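Local structure of putative endonuclease/exonuclease/phosphatase family protein (Bacteroides vulgatus ATCC 8482, 3G6S) at residues Thr8-Tyr13 with Met44-His49; Glu77-Phe82 with Val115-Trp120. The protein probably cleaves phosphodiester bonds in nucleic acids, as an enzyme of the endonuclease/exonuclease/phosphatase family. All coordinates share one frame; numbering follows the deposited sequence.

Contact 1. Residues Thr8-Tyr13 with Met44-His49; sequences TFNIRY and MQEVLH
M44, built as selenomethionine, brings its terminal methyl CE to the edge of the F9 ring, 3.8 Å from CD2. The same methyl meets CG2 of I11, whose CG1 sits between its backbone N and carbonyl carbon (chi1 64°), a rotation that carries I11 CD1 over to V47, 3.5 Å from V47 CG2. V30 of helix 27-36 touches both F9 and M44, completing this densely packed, buried part. Backbone pairing is parallel, with Q45 N bonded to F9 O (3.0 Å) and I11 N to Q45 O. Q45 doubles back so that its NE2 donates to T8 OG1 at 3.2 Å, and a water bridges that hydroxyl and Q45 OE1. Strands 2-10 and 41-45 are neighbours in a beta-alpha-beta unit whose crossover is helix 27-36. At the end of strand 2-10 the buried N10 turns the contact polar: its ND2 donates to E46 OE1 (2.9 Å) from above the carboxylate plane, the amide standing 76° to it. N10 OD1 accepts from R12 N, closing an Asx turn, while ND2 also bonds D172. An alanine in place of N10 would probably leave E46 OE1 and R12 N without these partners and set the turn free to shift. On the partly exposed side, Y13 N makes a weak bond to E46 OE2, and Y13 and L48 lie alongside each other, CB to CG 3.9 Å.

Contact 2. Residues Glu77-Phe82 with Val115-Trp120; sequences EYAPLF and VRIATW
The two beta-sheets at the heart of this DNase I-like alpha/beta sandwich face one another here. Residues 77-82 run into strand 81-84 of the larger mixed sheet, whereas 117-120 begin strand 117-125 of the other, and the touching parts head in nearly the same direction, 14° apart. Because they belong to different sheets, they meet mainly through side chains pressed against backbone rather than by strand pairing. At one end, a chi1 of 59° turns CG1 of I117 toward the opposing chain. CG1 there packs on the methyl CB of A79 at 4.1 Å, and CD1 extends beyond it to the carbonyl oxygen of E77. W97, from the neighbouring strand 88-97, also touches I117. The carboxylate of E77 itself turns to R69, with which it forms a salt bridge; R116 NH1 stays 4.8 Å from E77 OE1.

Farther along, T119 points at the peptide that follows A79, its CB lying 3.3 Å from A79 O. N136, from strand 131-138, donates through ND2 to that same oxygen, so this buried carbonyl has a polar partner from the second sheet. L81, with CG anti to its own carbonyl carbon, lays CD1 against the backbone of strand 117-125, 3.8 Å from T119 O. W120 starts away from 77-82, and its side chain touches M133 and D92. Between the sheets a single water ties the two segments together: it accepts from A79 N at 3.0 Å and lies 2.6 Å from T119 OG1.

How the contacts relate
Contact 1 is complete by residue 49 and contact 2 begins at residue 77; their centres are about 9 Å apart. Strands 41-45 and 81-84 are neighbours in the seven-stranded sheet, and probable backbone hydrogen bonds join the contacts directly, from M44 N to P80 O and from Y78 N to V47 O. Contact 1 lies within that sheet and at its strand ends, whereas contact 2 crosses from it to the six-stranded sheet. N136 of strand 131-138 spans both, bonding M44 O as well as A79 O. The polar strand ends of contact 1, next to D172, H138 and H251, are consistent with the active-site end of the sandwich in relatives.

Contact 1. Residues Thr8-Tyr13 with Met44-His49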
loop_
_atom_site.group_PDB
_atom_site.type_symbol
_atom_site.label_atom_id
_atom_site.label_comp_id
_atom_site.label_asym_id
_atom_site.label_seq_id
_atom_site.Cartn_x
_atom_site.Cartn_y
_atom_site.Cartn_z
ATOM N N THR A 8 3.957 2.118 -2.350
ATOM C CA THR A 8 2.528 1.861 -2.237
ATOM C C THR A 8 1.933 2.288 -3.574
ATOM O O THR A 8 2.254 3.367 -4.082
ATOM C CB THR A 8 1.865 2.670 -1.092
ATOM O OG1 THR A 8 0.459 2.382 -1.059
ATOM C CG2 THR A 8 2.060 4.175 -1.292
ATOM N N PHE A 9 1.068 1.454 -4.144
ATOM C CA PHE A 9 0.497 1.772 -5.440
ATOM C C PHE A 9 -0.867 1.144 -5.732
ATOM O O PHE A 9 -1.045 -0.073 -5.650
ATOM C CB PHE A 9 1.508 1.362 -6.512
ATOM C CG PHE A 9 1.090 1.700 -7.905
ATOM C CD1 PHE A 9 0.494 2.924 -8.184
ATOM C CD2 PHE A 9 1.326 0.810 -8.946
ATOM C CE1 PHE A 9 0.133 3.263 -9.487
ATOM C CE2 PHE A 9 0.970 1.133 -10.258
ATOM C CZ PHE A 9 0.374 2.363 -10.533
ATOM N N ASN A 10 -1.833 1.995 -6.061
ATOM C CA ASN A 10 -3.186 1.555 -6.407
ATOM C C ASN A 10 -3.125 1.361 -7.923
ATOM O O ASN A 10 -2.870 2.309 -8.663
ATOM C CB ASN A 10 -4.211 2.651 -6.061
ATOM C CG ASN A 10 -5.661 2.197 -6.274
ATOM O OD1 ASN A 10 -5.971 1.457 -7.213
ATOM N ND2 ASN A 10 -6.555 2.665 -5.414
ATOM N N ILE A 11 -3.363 0.145 -8.392
ATOM C CA ILE A 11 -3.277 -0.113 -9.816
ATOM C C ILE A 11 -4.579 0.019 -10.600
ATOM O O ILE A 11 -4.580 -0.157 -11.815
ATOM C CB ILE A 11 -2.695 -1.506 -10.071
ATOM C CG1 ILE A 11 -3.628 -2.576 -9.523
ATOM C CG2 ILE A 11 -1.342 -1.631 -9.386
ATOM C CD1 ILE A 11 -3.197 -3.966 -9.880
ATOM N N ARG A 12 -5.677 0.341 -9.918
ATOM C CA ARG A 12 -6.987 0.469 -10.570
ATOM C C ARG A 12 -7.455 -0.906 -11.043
ATOM O O ARG A 12 -6.913 -1.452 -12.002
ATOM C CB ARG A 12 -6.899 1.416 -11.769
ATOM C CG ARG A 12 -8.151 1.437 -12.619
ATOM C CD ARG A 12 -9.332 2.025 -11.883
ATOM N NE ARG A 12 -10.555 1.830 -12.652
ATOM C CZ ARG A 12 -11.759 2.258 -12.285
ATOM N NH1 ARG A 12 -11.918 2.920 -11.147
ATOM N NH2 ARG A 12 -12.810 2.016 -13.056
ATOM N N TYR A 13 -8.466 -1.459 -10.383
ATOM C CA TYR A 13 -8.957 -2.780 -10.750
ATOM C C TYR A 13 -9.311 -2.891 -12.233
ATOM O O TYR A 13 -9.656 -1.899 -12.882
ATOM C CB TYR A 13 -10.166 -3.161 -9.885
ATOM C CG TYR A 13 -11.439 -2.448 -10.252
ATOM C CD1 TYR A 13 -12.304 -2.975 -11.210
ATOM C CD2 TYR A 13 -11.783 -1.245 -9.643
ATOM C CE1 TYR A 13 -13.484 -2.320 -11.549
ATOM C CE2 TYR A 13 -12.959 -0.581 -9.976
ATOM C CZ TYR A 13 -13.805 -1.121 -10.926
ATOM O OH TYR A 13 -14.976 -0.469 -11.257
HETATM N N MSE A 44 0.150 -2.992 -2.963
HETATM C CA MSE A 44 -0.739 -2.470 -3.999
HETATM C C MSE A 44 -2.204 -2.595 -3.615
HETATM O O MSE A 44 -2.578 -3.504 -2.883
HETATM C CB MSE A 44 -0.494 -3.218 -5.309
HETATM C CG MSE A 44 0.940 -3.149 -5.788
HETATM SE SE MSE A 44 1.317 -4.327 -7.301
HETATM C CE MSE A 44 1.564 -3.013 -8.673
ATOM N N GLN A 45 -3.036 -1.682 -4.101
ATOM C CA GLN A 45 -4.460 -1.752 -3.797
ATOM C C GLN A 45 -5.281 -1.973 -5.073
ATOM O O GLN A 45 -4.765 -1.815 -6.183
ATOM C CB GLN A 45 -4.921 -0.474 -3.087
ATOM C CG GLN A 45 -4.132 -0.105 -1.827
ATOM C CD GLN A 45 -2.760 0.482 -2.146
ATOM O OE1 GLN A 45 -2.616 1.244 -3.101
ATOM N NE2 GLN A 45 -1.756 0.154 -1.332
ATOM N N GLU A 46 -6.553 -2.337 -4.904
ATOM C CA GLU A 46 -7.472 -2.595 -6.021
ATOM C C GLU A 46 -6.933 -3.631 -7.008
ATOM O O GLU A 46 -6.898 -3.396 -8.211
ATOM C CB GLU A 46 -7.790 -1.294 -6.781
ATOM C CG GLU A 46 -8.459 -0.198 -5.956
ATOM C CD GLU A 46 -9.043 0.929 -6.808
ATOM O OE1 GLU A 46 -9.266 2.041 -6.266
ATOM O OE2 GLU A 46 -9.295 0.707 -8.018
ATOM N N VAL A 47 -6.511 -4.781 -6.506
ATOM C CA VAL A 47 -5.967 -5.801 -7.387
ATOM C C VAL A 47 -6.892 -7.022 -7.474
ATOM O O VAL A 47 -7.098 -7.734 -6.489
ATOM C CB VAL A 47 -4.556 -6.229 -6.901
ATOM C CG1 VAL A 47 -3.883 -7.109 -7.932
ATOM C CG2 VAL A 47 -3.703 -4.982 -6.617
ATOM N N LEU A 48 -7.467 -7.257 -8.650
ATOM C CA LEU A 48 -8.353 -8.406 -8.831
ATOM C C LEU A 48 -7.504 -9.655 -9.080
ATOM O O LEU A 48 -6.332 -9.563 -9.467
ATOM C CB LEU A 48 -9.313 -8.164 -10.003
ATOM C CG LEU A 48 -10.344 -7.049 -9.785
ATOM C CD1 LEU A 48 -11.170 -6.843 -11.045
ATOM C CD2 LEU A 48 -11.238 -7.398 -8.610
ATOM N N HIS A 49 -8.106 -10.819 -8.864
ATOM C CA HIS A 49 -7.396 -12.078 -9.034
ATOM C C HIS A 49 -6.644 -12.255 -10.358
ATOM O O HIS A 49 -5.512 -12.745 -10.376
ATOM C CB HIS A 49 -8.335 -13.264 -8.828
ATOM C CG HIS A 49 -7.631 -14.577 -8.908
ATOM N ND1 HIS A 49 -7.365 -15.199 -10.109
ATOM C CD2 HIS A 49 -7.039 -15.329 -7.953
ATOM C CE1 HIS A 49 -6.636 -16.279 -9.888
ATOM N NE2 HIS A 49 -6.423 -16.380 -8.589
HETATM O O HOH W 1 -1.188 3.548 -2.864
#

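Contact 2. Residues Glu77-Phe82 with Val115-Trp120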
loop_
_atom_site.group_PDB
_atom_site.type_symbol
_atom_site.label_atom_id
_atom_site.label_comp_id
_atom_site.label_asym_id
_atom_site.label_seq_id
_atom_site.Cartn_x
_atom_site.Cartn_y
_atom_site.Cartn_z
ATOM N N GLU A 77 -11.352 -7.498 -4.491
ATOM C CA GLU A 77 -10.054 -6.867 -4.689
ATOM C C GLU A 77 -9.049 -7.298 -3.616
ATOM O O GLU A 77 -9.394 -7.484 -2.452
ATOM C CB GLU A 77 -10.190 -5.340 -4.676
ATOM C CG GLU A 77 -11.353 -4.815 -5.502
ATOM C CD GLU A 77 -11.335 -3.299 -5.661
ATOM O OE1 GLU A 77 -11.009 -2.589 -4.686
ATOM O OE2 GLU A 77 -11.666 -2.812 -6.762
ATOM N N TYR A 78 -7.808 -7.484 -4.033
ATOM C CA TYR A 78 -6.728 -7.851 -3.132
ATOM C C TYR A 78 -6.046 -6.567 -2.686
ATOM O O TYR A 78 -6.216 -5.509 -3.299
ATOM C CB TYR A 78 -5.666 -8.671 -3.862
ATOM C CG TYR A 78 -6.026 -10.094 -4.205
ATOM C CD1 TYR A 78 -5.225 -11.147 -3.766
ATOM C CD2 TYR A 78 -7.130 -10.390 -5.003
ATOM C CE1 TYR A 78 -5.507 -12.458 -4.108
ATOM C CE2 TYR A 78 -7.425 -11.704 -5.351
ATOM C CZ TYR A 78 -6.604 -12.730 -4.895
ATOM O OH TYR A 78 -6.877 -14.034 -5.214
ATOM N N ALA A 79 -5.252 -6.674 -1.629
ATOM C CA ALA A 79 -4.450 -5.553 -1.122
ATOM C C ALA A 79 -3.144 -6.273 -0.791
ATOM O O ALA A 79 -2.692 -6.284 0.345
ATOM C CB ALA A 79 -5.089 -4.969 0.126
ATOM N N PRO A 80 -2.513 -6.869 -1.814
ATOM C CA PRO A 80 -1.270 -7.636 -1.726
ATOM C C PRO A 80 0.041 -6.898 -1.530
ATOM O O PRO A 80 0.142 -5.689 -1.734
ATOM C CB PRO A 80 -1.271 -8.409 -3.036
ATOM C CG PRO A 80 -1.751 -7.352 -4.006
ATOM C CD PRO A 80 -2.859 -6.619 -3.231
ATOM N N LEU A 81 1.038 -7.675 -1.120
ATOM C CA LEU A 81 2.395 -7.215 -0.894
ATOM C C LEU A 81 3.326 -8.044 -1.775
ATOM O O LEU A 81 3.320 -9.272 -1.709
ATOM C CB LEU A 81 2.788 -7.413 0.575
ATOM C CG LEU A 81 2.329 -6.320 1.543
ATOM C CD1 LEU A 81 2.448 -6.823 2.964
ATOM C CD2 LEU A 81 3.157 -5.056 1.327
ATOM N N PHE A 82 4.103 -7.378 -2.618
ATOM C CA PHE A 82 5.059 -8.080 -3.465
ATOM C C PHE A 82 6.458 -7.759 -2.971
ATOM O O PHE A 82 6.754 -6.615 -2.628
ATOM C CB PHE A 82 4.896 -7.678 -4.933
ATOM C CG PHE A 82 3.726 -8.333 -5.606
ATOM C CD1 PHE A 82 2.428 -7.930 -5.318
ATOM C CD2 PHE A 82 3.918 -9.390 -6.495
ATOM C CE1 PHE A 82 1.329 -8.570 -5.905
ATOM C CE2 PHE A 82 2.823 -10.042 -7.090
ATOM C CZ PHE A 82 1.528 -9.628 -6.790
ATOM N N VAL A 115 -16.581 -3.698 1.778
ATOM C CA VAL A 115 -15.731 -4.493 2.656
ATOM C C VAL A 115 -14.266 -4.071 2.449
ATOM O O VAL A 115 -13.821 -3.860 1.318
ATOM C CB VAL A 115 -15.896 -6.012 2.368
ATOM C CG1 VAL A 115 -15.623 -6.311 0.896
ATOM C CG2 VAL A 115 -14.952 -6.814 3.253
ATOM N N ARG A 116 -13.523 -3.937 3.542
ATOM C CA ARG A 116 -12.128 -3.523 3.458
ATOM C C ARG A 116 -11.192 -4.483 4.198
ATOM O O ARG A 116 -11.612 -5.179 5.126
ATOM C CB ARG A 116 -11.979 -2.105 4.016
ATOM C CG ARG A 116 -12.790 -1.055 3.256
ATOM C CD ARG A 116 -12.290 -0.876 1.828
ATOM N NE ARG A 116 -13.262 -0.171 0.997
ATOM C CZ ARG A 116 -13.030 0.265 -0.239
ATOM N NH1 ARG A 116 -11.845 0.076 -0.805
ATOM N NH2 ARG A 116 -13.990 0.893 -0.911
ATOM N N ILE A 117 -9.929 -4.529 3.782
ATOM C CA ILE A 117 -8.957 -5.409 4.420
ATOM C C ILE A 117 -7.557 -4.814 4.516
ATOM O O ILE A 117 -7.241 -3.781 3.913
ATOM C CB ILE A 117 -8.793 -6.739 3.656
ATOM C CG1 ILE A 117 -8.342 -6.453 2.221
ATOM C CG2 ILE A 117 -10.078 -7.541 3.706
ATOM C CD1 ILE A 117 -8.070 -7.691 1.399
ATOM N N ALA A 118 -6.721 -5.500 5.282
ATOM C CA ALA A 118 -5.326 -5.126 5.458
ATOM C C ALA A 118 -4.548 -6.438 5.388
ATOM O O ALA A 118 -4.931 -7.417 6.015
ATOM C CB ALA A 118 -5.120 -4.459 6.812
ATOM N N THR A 119 -3.490 -6.474 4.591
ATOM C CA THR A 119 -2.668 -7.674 4.493
ATOM C C THR A 119 -1.315 -7.303 5.099
ATOM O O THR A 119 -0.783 -6.232 4.814
ATOM C CB THR A 119 -2.497 -8.141 3.023
ATOM O OG1 THR A 119 -3.728 -8.711 2.562
ATOM C CG2 THR A 119 -1.393 -9.189 2.906
ATOM N N TRP A 120 -0.784 -8.171 5.959
ATOM C CA TRP A 120 0.496 -7.919 6.616
ATOM C C TRP A 120 1.450 -9.083 6.489
ATOM O O TRP A 120 1.052 -10.194 6.149
ATOM C CB TRP A 120 0.298 -7.623 8.107
ATOM C CG TRP A 120 -0.284 -8.764 8.887
ATOM C CD1 TRP A 120 -1.599 -8.988 9.139
ATOM C CD2 TRP A 120 0.436 -9.863 9.484
ATOM N NE1 TRP A 120 -1.752 -10.155 9.856
ATOM C CE2 TRP A 120 -0.521 -10.709 10.084
ATOM C CE3 TRP A 120 1.793 -10.205 9.572
ATOM C CZ2 TRP A 120 -0.171 -11.886 10.757
ATOM C CZ3 TRP A 120 2.147 -11.383 10.247
ATOM C CH2 TRP A 120 1.160 -12.205 10.833
HETATM O O HOH W 2 -4.764 -9.010 0.172
#